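Local coordinates for protein type IV pilus biogenesis factor PilY1 (Pseudomonas aeruginosa, PDB 3HX6) that primes type IV pilus assembly, serves in adhesion to host cells and appears to regulate pilus retraction in twitching motility through calcium binding and release, at residues 234-239 with 301-306; 460-465 with 479-484; 488-493 with 518-523. The protein carries 3 engineered substitutions. All coordinates share one frame; numbering follows the deposited sequence.

Contact 1: residues 234-239 with 301-306; sequences AITRKL and AVASSF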
loop_
_atom_site.group_PDB
_atom_site.type_symbol
_atom_site.label_atom_id
_atom_site.label_comp_id
_atom_site.label_asym_id
_atom_site.label_seq_id
_atom_site.Cartn_x
_atom_site.Cartn_y
_atom_site.Cartn_z
ATOM N N ALA A 234 13.933 32.948 8.859
ATOM C CA ALA A 234 14.443 33.645 10.033
ATOM C C ALA A 234 14.734 32.614 11.121
ATOM O O ALA A 234 14.106 31.560 11.170
ATOM C CB ALA A 234 13.412 34.650 10.545
ATOM N N ILE A 235 15.685 32.913 11.994
ATOM C CA ILE A 235 15.990 31.988 13.070
ATOM C C ILE A 235 14.996 32.267 14.195
ATOM O O ILE A 235 15.225 33.138 15.032
ATOM C CB ILE A 235 17.427 32.183 13.591
ATOM C CG1 ILE A 235 18.425 32.057 12.434
ATOM C CG2 ILE A 235 17.731 31.151 14.665
ATOM C CD1 ILE A 235 18.356 30.733 11.684
ATOM N N THR A 236 13.885 31.537 14.205
ATOM C CA THR A 236 12.861 31.730 15.235
ATOM C C THR A 236 13.440 31.515 16.633
ATOM O O THR A 236 13.113 32.242 17.571
ATOM C CB THR A 236 11.673 30.776 15.018
ATOM O OG1 THR A 236 11.064 31.058 13.753
ATOM C CG2 THR A 236 10.635 30.951 16.127
ATOM N N ARG A 237 14.297 30.511 16.766
ATOM C CA ARG A 237 14.946 30.210 18.036
ATOM C C ARG A 237 16.172 29.349 17.828
ATOM O O ARG A 237 16.180 28.436 16.998
ATOM C CB ARG A 237 14.015 29.460 19.004
ATOM C CG ARG A 237 13.149 30.327 19.916
ATOM C CD ARG A 237 13.939 31.401 20.658
ATOM N NE ARG A 237 14.955 30.906 21.589
ATOM C CZ ARG A 237 14.707 30.365 22.783
ATOM N NH1 ARG A 237 13.462 30.226 23.222
ATOM N NH2 ARG A 237 15.713 29.991 23.558
ATOM N N LYS A 238 17.213 29.665 18.581
ATOM C CA LYS A 238 18.441 28.894 18.569
ATOM C C LYS A 238 18.533 28.414 20.003
ATOM O O LYS A 238 18.606 29.220 20.931
ATOM C CB LYS A 238 19.651 29.762 18.223
ATOM C CG LYS A 238 20.983 29.048 18.428
ATOM C CD LYS A 238 22.019 29.439 17.382
ATOM C CE LYS A 238 22.314 30.936 17.371
ATOM N NZ LYS A 238 23.157 31.366 18.503
ATOM N N LEU A 239 18.483 27.102 20.184
ATOM C CA LEU A 239 18.565 26.515 21.510
ATOM C C LEU A 239 19.952 25.924 21.700
ATOM O O LEU A 239 20.215 24.776 21.330
ATOM C CB LEU A 239 17.495 25.431 21.666
ATOM C CG LEU A 239 16.102 25.836 22.159
ATOM C CD1 LEU A 239 15.807 27.285 21.842
ATOM C CD2 LEU A 239 15.065 24.905 21.540
ATOM N N ALA A 301 4.738 34.041 20.948
ATOM C CA ALA A 301 5.345 34.182 22.266
ATOM C C ALA A 301 5.896 32.873 22.831
ATOM O O ALA A 301 6.899 32.872 23.545
ATOM C CB ALA A 301 4.331 34.777 23.239
ATOM N N VAL A 302 5.243 31.760 22.522
ATOM C CA VAL A 302 5.690 30.468 23.033
ATOM C C VAL A 302 7.136 30.155 22.636
ATOM O O VAL A 302 7.831 29.408 23.327
ATOM C CB VAL A 302 4.775 29.329 22.536
ATOM C CG1 VAL A 302 5.241 27.993 23.101
ATOM C CG2 VAL A 302 3.343 29.602 22.958
ATOM N N ALA A 303 7.586 30.738 21.528
ATOM C CA ALA A 303 8.939 30.501 21.043
ATOM C C ALA A 303 9.997 30.822 22.092
ATOM O O ALA A 303 10.978 30.091 22.229
ATOM C CB ALA A 303 9.193 31.311 19.774
ATOM N N SER A 304 9.795 31.904 22.837
ATOM C CA SER A 304 10.749 32.296 23.869
ATOM C C SER A 304 10.763 31.304 25.024
ATOM O O SER A 304 11.711 31.269 25.810
ATOM C CB SER A 304 10.435 33.706 24.391
ATOM O OG SER A 304 9.105 33.793 24.878
ATOM N N SER A 305 9.713 30.498 25.127
ATOM C CA SER A 305 9.636 29.495 26.184
ATOM C C SER A 305 10.353 28.204 25.810
ATOM O O SER A 305 10.648 27.396 26.685
ATOM C CB SER A 305 8.180 29.170 26.526
ATOM O OG SER A 305 7.547 30.275 27.138
ATOM N N PHE A 306 10.615 27.992 24.521
ATOM C CA PHE A 306 11.317 26.777 24.100
ATOM C C PHE A 306 12.620 26.731 24.897
ATOM O O PHE A 306 13.199 27.770 25.189
ATOM C CB PHE A 306 11.616 26.806 22.596
ATOM C CG PHE A 306 10.391 26.712 21.725
ATOM C CD1 PHE A 306 10.482 26.951 20.361
ATOM C CD2 PHE A 306 9.152 26.380 22.266
ATOM C CE1 PHE A 306 9.362 26.864 19.542
ATOM C CE2 PHE A 306 8.021 26.290 21.454
ATOM C CZ PHE A 306 8.127 26.532 20.089
HETATM O O HOH W 1 15.312 29.261 26.293
#
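In the beta-propeller of this C-terminal domain, the outermost strand 235-241 of one four-stranded blade meets the loop that leads into strand 307-317, the outer strand of the next sheet in the chain. Arg237 on the strand and the Ala303 to Phe306 turn make the main join. The arginine side chain, bent at both chi2 and chi3, curls over Ala303 and brings NH1 between two backbone carbonyls. NH1 donates to Ala303 O at 2.7 Å, in the carbonyl plane on a lone pair and close to the guanidinium plane. It also donates to Phe306 O at 3.2 Å, this time tilted 32° from the carbonyl plane. Ala303 O takes a second donor, Phe306 N, so the same oxygen closes the turn and receives the arginine. Leu239 CD1 lies against one face of the guanidinium, while Leu239 CD2 reaches Phe306 CB at 4.1 Å. Thr236 and Arg237 form a classic beta bulge opposite Ile227, and both side chains point toward the loop; Thr236 CG2 packs on Ala303 CB at 3.9 Å. At the guanidinium edge a water accepts from Arg237 NH2 at 2.9 Å and donates to Phe306 O at 2.8 Å.

Contact 2: residues 460-465 with 479-484; sequences VLLQTI and WTYGLD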
loop_
_atom_site.group_PDB
_atom_site.type_symbol
_atom_site.label_atom_id
_atom_site.label_comp_id
_atom_site.label_asym_id
_atom_site.label_seq_id
_atom_site.Cartn_x
_atom_site.Cartn_y
_atom_site.Cartn_z
ATOM N N VAL A 460 12.333 -1.903 15.622
ATOM C CA VAL A 460 13.070 -0.718 15.225
ATOM C C VAL A 460 13.961 -1.209 14.096
ATOM O O VAL A 460 14.678 -2.197 14.239
ATOM C CB VAL A 460 13.910 -0.122 16.376
ATOM C CG1 VAL A 460 14.924 -1.135 16.884
ATOM C CG2 VAL A 460 14.596 1.148 15.891
ATOM N N LEU A 461 13.870 -0.541 12.956
ATOM C CA LEU A 461 14.634 -0.911 11.778
ATOM C C LEU A 461 15.765 0.084 11.584
ATOM O O LEU A 461 15.551 1.288 11.634
ATOM C CB LEU A 461 13.707 -0.905 10.566
ATOM C CG LEU A 461 12.513 -1.854 10.707
ATOM C CD1 LEU A 461 11.408 -1.442 9.751
ATOM C CD2 LEU A 461 12.969 -3.286 10.441
ATOM N N LEU A 462 16.973 -0.417 11.368
ATOM C CA LEU A 462 18.113 0.463 11.184
ATOM C C LEU A 462 19.116 -0.132 10.217
ATOM O O LEU A 462 19.129 -1.336 9.969
ATOM C CB LEU A 462 18.806 0.726 12.523
ATOM C CG LEU A 462 19.332 -0.521 13.242
ATOM C CD1 LEU A 462 20.616 -0.179 13.966
ATOM C CD2 LEU A 462 18.290 -1.052 14.217
ATOM N N GLN A 463 19.957 0.729 9.666
ATOM C CA GLN A 463 20.982 0.293 8.744
ATOM C C GLN A 463 22.296 0.874 9.208
ATOM O O GLN A 463 22.409 2.073 9.456
ATOM C CB GLN A 463 20.693 0.784 7.327
ATOM C CG GLN A 463 21.724 0.323 6.312
ATOM C CD GLN A 463 21.598 1.057 4.994
ATOM O OE1 GLN A 463 21.863 2.260 4.909
ATOM N NE2 GLN A 463 21.185 0.345 3.962
ATOM N N THR A 464 23.294 0.017 9.318
ATOM C CA THR A 464 24.602 0.455 9.746
ATOM C C THR A 464 25.570 0.421 8.566
ATOM O O THR A 464 25.308 -0.218 7.543
ATOM C CB THR A 464 25.144 -0.471 10.814
ATOM O OG1 THR A 464 26.341 0.083 11.358
ATOM C CG2 THR A 464 25.457 -1.812 10.199
ATOM N N ILE A 465 26.695 1.107 8.716
ATOM C CA ILE A 465 27.694 1.116 7.669
ATOM C C ILE A 465 29.045 0.751 8.269
ATOM O O ILE A 465 29.402 1.188 9.367
ATOM C CB ILE A 465 27.768 2.496 6.960
ATOM C CG1 ILE A 465 28.716 2.405 5.758
ATOM C CG2 ILE A 465 28.234 3.569 7.938
ATOM C CD1 ILE A 465 28.752 3.648 4.905
ATOM N N TRP A 479 24.643 -3.257 6.802
ATOM C CA TRP A 479 23.871 -4.241 7.535
ATOM C C TRP A 479 22.550 -3.626 7.968
ATOM O O TRP A 479 22.524 -2.562 8.588
ATOM C CB TRP A 479 24.633 -4.729 8.767
ATOM C CG TRP A 479 25.660 -5.753 8.452
ATOM C CD1 TRP A 479 26.946 -5.537 8.060
ATOM C CD2 TRP A 479 25.475 -7.174 8.464
ATOM N NE1 TRP A 479 27.579 -6.736 7.827
ATOM C CE2 TRP A 479 26.697 -7.757 8.069
ATOM C CE3 TRP A 479 24.393 -8.008 8.771
ATOM C CZ2 TRP A 479 26.870 -9.142 7.974
ATOM C CZ3 TRP A 479 24.564 -9.385 8.677
ATOM C CH2 TRP A 479 25.797 -9.938 8.281
ATOM N N THR A 480 21.459 -4.298 7.623
ATOM C CA THR A 480 20.122 -3.854 7.985
ATOM C C THR A 480 19.687 -4.690 9.180
ATOM O O THR A 480 19.794 -5.914 9.151
ATOM C CB THR A 480 19.119 -4.089 6.836
ATOM O OG1 THR A 480 19.523 -3.334 5.690
ATOM C CG2 THR A 480 17.718 -3.659 7.253
ATOM N N TYR A 481 19.208 -4.033 10.229
ATOM C CA TYR A 481 18.769 -4.738 11.428
ATOM C C TYR A 481 17.311 -4.476 11.759
ATOM O O TYR A 481 16.772 -3.415 11.462
ATOM C CB TYR A 481 19.602 -4.323 12.650
ATOM C CG TYR A 481 21.086 -4.630 12.583
ATOM C CD1 TYR A 481 21.995 -3.682 12.113
ATOM C CD2 TYR A 481 21.583 -5.858 13.023
ATOM C CE1 TYR A 481 23.369 -3.944 12.087
ATOM C CE2 TYR A 481 22.953 -6.136 13.002
ATOM C CZ TYR A 481 23.839 -5.173 12.534
ATOM O OH TYR A 481 25.190 -5.441 12.514
ATOM N N GLY A 482 16.689 -5.461 12.393
ATOM C CA GLY A 482 15.313 -5.347 12.835
ATOM C C GLY A 482 15.401 -5.818 14.276
ATOM O O GLY A 482 15.570 -7.015 14.525
ATOM N N LEU A 483 15.319 -4.893 15.229
ATOM C CA LEU A 483 15.443 -5.265 16.635
ATOM C C LEU A 483 14.221 -4.929 17.471
ATOM O O LEU A 483 13.367 -4.143 17.061
ATOM C CB LEU A 483 16.673 -4.573 17.255
ATOM C CG LEU A 483 18.035 -4.876 16.613
ATOM C CD1 LEU A 483 19.091 -3.930 17.145
ATOM C CD2 LEU A 483 18.428 -6.321 16.885
ATOM N N ASP A 484 14.144 -5.542 18.647
ATOM C CA ASP A 484 13.054 -5.285 19.576
ATOM C C ASP A 484 13.386 -3.954 20.238
ATOM O O ASP A 484 14.378 -3.842 20.954
ATOM C CB ASP A 484 12.977 -6.400 20.622
ATOM C CG ASP A 484 12.008 -6.090 21.748
ATOM O OD1 ASP A 484 11.155 -5.186 21.601
ATOM O OD2 ASP A 484 12.098 -6.773 22.789
HETATM O O HOH W 2 21.314 -2.135 4.525
#
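Strands 459-466 and 477-483 form an antiparallel beta hairpin, and Val460 to Thr464 pair with Leu483 back to Trp479 through six backbone hydrogen bonds. Val460, Leu462 and Thr464 share one face of the sheet with Leu483, Tyr481 and Trp479. Leu462 has CG between its backbone N and carbonyl carbon (chi1 59°), which lays the branch across Tyr481: CG and CD2 both rest against Tyr481 CB, CG at 3.9 Å. Leu462 CD2 continues to Leu483 CD1 at 4.2 Å. Thr464 turns OG1 anti to the backbone N (chi1 -172°), where it bonds to Met448 O; CG2 is thereby directed at the neighbouring strand. That methyl lies 3.4 Å from Trp479 CB and meets the edge of the Tyr481 ring at CE1, 3.5 Å away. Trp479 CB runs alongside Thr464, but its indole leads away to a cation-pi contact with Arg413. Tyr481 OH is hydrogen-bonded to Glu447 OE2 and to NH1 of that same arginine. On the other face, where Thr480 OG1 bonds to Gln524 OE1 beside an extended Gln463, Gly482 leaves room for Leu461 CD2, which comes within 3.9 Å of Gly482 CA.

Contact 3: residues 488-493 with 518-523; sequences GGRTSF and AVSGTE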
loop_
_atom_site.group_PDB
_atom_site.type_symbol
_atom_site.label_atom_id
_atom_site.label_comp_id
_atom_site.label_asym_id
_atom_site.label_seq_id
_atom_site.Cartn_x
_atom_site.Cartn_y
_atom_site.Cartn_z
ATOM N N GLY A 488 16.374 -3.976 22.692
ATOM C CA GLY A 488 17.573 -3.821 21.884
ATOM C C GLY A 488 18.055 -5.164 21.355
ATOM O O GLY A 488 19.052 -5.245 20.639
ATOM N N GLY A 489 17.339 -6.227 21.703
ATOM C CA GLY A 489 17.739 -7.552 21.261
ATOM C C GLY A 489 16.854 -8.164 20.193
ATOM O O GLY A 489 16.068 -7.478 19.534
ATOM N N ARG A 490 16.986 -9.474 20.034
ATOM C CA ARG A 490 16.228 -10.231 19.052
ATOM C C ARG A 490 14.739 -10.223 19.365
ATOM O O ARG A 490 14.340 -10.430 20.510
ATOM C CB ARG A 490 16.740 -11.674 19.040
ATOM C CG ARG A 490 15.986 -12.641 18.158
ATOM C CD ARG A 490 16.024 -14.025 18.798
ATOM N NE ARG A 490 17.355 -14.299 19.310
ATOM C CZ ARG A 490 17.629 -15.120 20.314
ATOM N NH1 ARG A 490 16.662 -15.775 20.934
ATOM N NH2 ARG A 490 18.883 -15.257 20.712
ATOM N N THR A 491 13.922 -9.988 18.345
ATOM C CA THR A 491 12.471 -9.995 18.505
ATOM C C THR A 491 12.040 -11.438 18.761
ATOM O O THR A 491 12.788 -12.370 18.458
ATOM C CB THR A 491 11.782 -9.503 17.225
ATOM O OG1 THR A 491 12.384 -10.155 16.100
ATOM C CG2 THR A 491 11.936 -7.982 17.067
ATOM N N SER A 492 10.844 -11.626 19.319
ATOM C CA SER A 492 10.347 -12.967 19.587
ATOM C C SER A 492 9.566 -13.468 18.373
ATOM O O SER A 492 9.020 -14.567 18.374
ATOM C CB SER A 492 9.452 -12.973 20.833
ATOM O OG SER A 492 8.325 -12.132 20.662
ATOM N N PHE A 493 9.524 -12.647 17.333
ATOM C CA PHE A 493 8.829 -12.997 16.105
ATOM C C PHE A 493 9.785 -12.680 14.963
ATOM O O PHE A 493 10.693 -11.863 15.124
ATOM C CB PHE A 493 7.544 -12.173 15.992
ATOM C CG PHE A 493 7.763 -10.692 16.125
ATOM C CD1 PHE A 493 8.105 -9.923 15.019
ATOM C CD2 PHE A 493 7.647 -10.070 17.364
ATOM C CE1 PHE A 493 8.328 -8.556 15.142
ATOM C CE2 PHE A 493 7.868 -8.706 17.502
ATOM C CZ PHE A 493 8.209 -7.946 16.392
ATOM N N ALA A 518 14.604 -15.691 15.282
ATOM C CA ALA A 518 14.376 -14.655 14.293
ATOM C C ALA A 518 15.743 -14.078 13.941
ATOM O O ALA A 518 16.618 -13.978 14.801
ATOM C CB ALA A 518 13.486 -13.565 14.872
ATOM N N VAL A 519 15.933 -13.724 12.677
ATOM C CA VAL A 519 17.195 -13.136 12.238
ATOM C C VAL A 519 17.087 -11.640 12.519
ATOM O O VAL A 519 16.130 -11.003 12.094
ATOM C CB VAL A 519 17.423 -13.363 10.726
ATOM C CG1 VAL A 519 18.570 -12.472 10.222
ATOM C CG2 VAL A 519 17.741 -14.834 10.470
ATOM N N SER A 520 18.059 -11.080 13.229
ATOM C CA SER A 520 18.002 -9.662 13.551
ATOM C C SER A 520 18.721 -8.778 12.547
ATOM O O SER A 520 18.378 -7.609 12.386
ATOM C CB SER A 520 18.573 -9.419 14.947
ATOM O OG SER A 520 17.769 -10.048 15.924
ATOM N N GLY A 521 19.715 -9.335 11.869
ATOM C CA GLY A 521 20.453 -8.548 10.905
ATOM C C GLY A 521 20.815 -9.303 9.643
ATOM O O GLY A 521 21.005 -10.519 9.666
ATOM N N THR A 522 20.893 -8.571 8.538
ATOM C CA THR A 522 21.258 -9.144 7.253
ATOM C C THR A 522 22.017 -8.103 6.434
ATOM O O THR A 522 21.669 -6.918 6.427
ATOM C CB THR A 522 20.020 -9.622 6.460
ATOM O OG1 THR A 522 20.447 -10.228 5.235
ATOM C CG2 THR A 522 19.097 -8.465 6.145
ATOM N N GLU A 523 23.066 -8.564 5.762
ATOM C CA GLU A 523 23.915 -7.718 4.938
ATOM C C GLU A 523 23.229 -7.417 3.608
ATOM O O GLU A 523 22.758 -8.330 2.933
ATOM C CB GLU A 523 25.248 -8.434 4.710
ATOM C CG GLU A 523 26.281 -7.682 3.892
ATOM C CD GLU A 523 27.593 -8.443 3.795
ATOM O OE1 GLU A 523 27.576 -9.616 3.360
ATOM O OE2 GLU A 523 28.639 -7.872 4.161
HETATM O O HOH W 3 14.973 -9.402 15.581
#
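A water stands in for direct hydrogen bonds where Arg490 and Thr491, in an irregular loop after strand 477-483, pack on Ala518 and Ser520, in the chain entering strand 521-524 of the mixed beta sheet. It accepts from Thr491 N at 3.0 Å and hydrogen-bonds Ser520 OG at 2.9 Å. Ser520 belongs to a classic beta bulge: it and Gly521 both face Arg413 on the adjacent strand 408-415. Its hydroxyl, anti to the carbonyl carbon (chi1 -65°), is turned toward the loop, where OG lies 3.5 Å from Arg490 CA and also near Arg490 CB. Arg490 brings its aliphatic stem to the contact, with CG 3.7 Å from Ala518 O. Its chain bends at chi2 and chi3, and the guanidinium end departs to strand 408-415, where NH2 bonds to Ala415 O. Ala518 makes the largest part of the packing, its methyl directed at the loop. Within the loop, Thr491 OG1 donates to Phe493 O at 2.6 Å, almost in line with the carbonyl, while Thr491 CB sits over the centre of one face of the Phe493 ring. This bond ties the two atoms that receive the Ala518 methyl, whose CB is 3.8 Å from Thr491 OG1 and 3.3 Å from Phe493 O.

Contacts 2 and 3 are neighbours, with centres about 9 Å apart, and share one mixed sheet in which strand 477-483 lies beside strand 521-524. Gly482 N approaches Ser520 O at 2.7 Å, a probable hydrogen bond, and Asp484 N probably makes another to Gly489 O at 2.9 Å. The indole of Trp479 from contact 2 packs on the Thr522–Glu523 backbone of contact 3. Contact 1 lies across the centre of the chain, its own centre about 34 Å from that of contact 2 and about 41 Å from that of contact 3. Its Phe306 side chain is about 11 Å from the bound calcium and about 8 Å from the side chain of Val264, one of the residues of the calcium site.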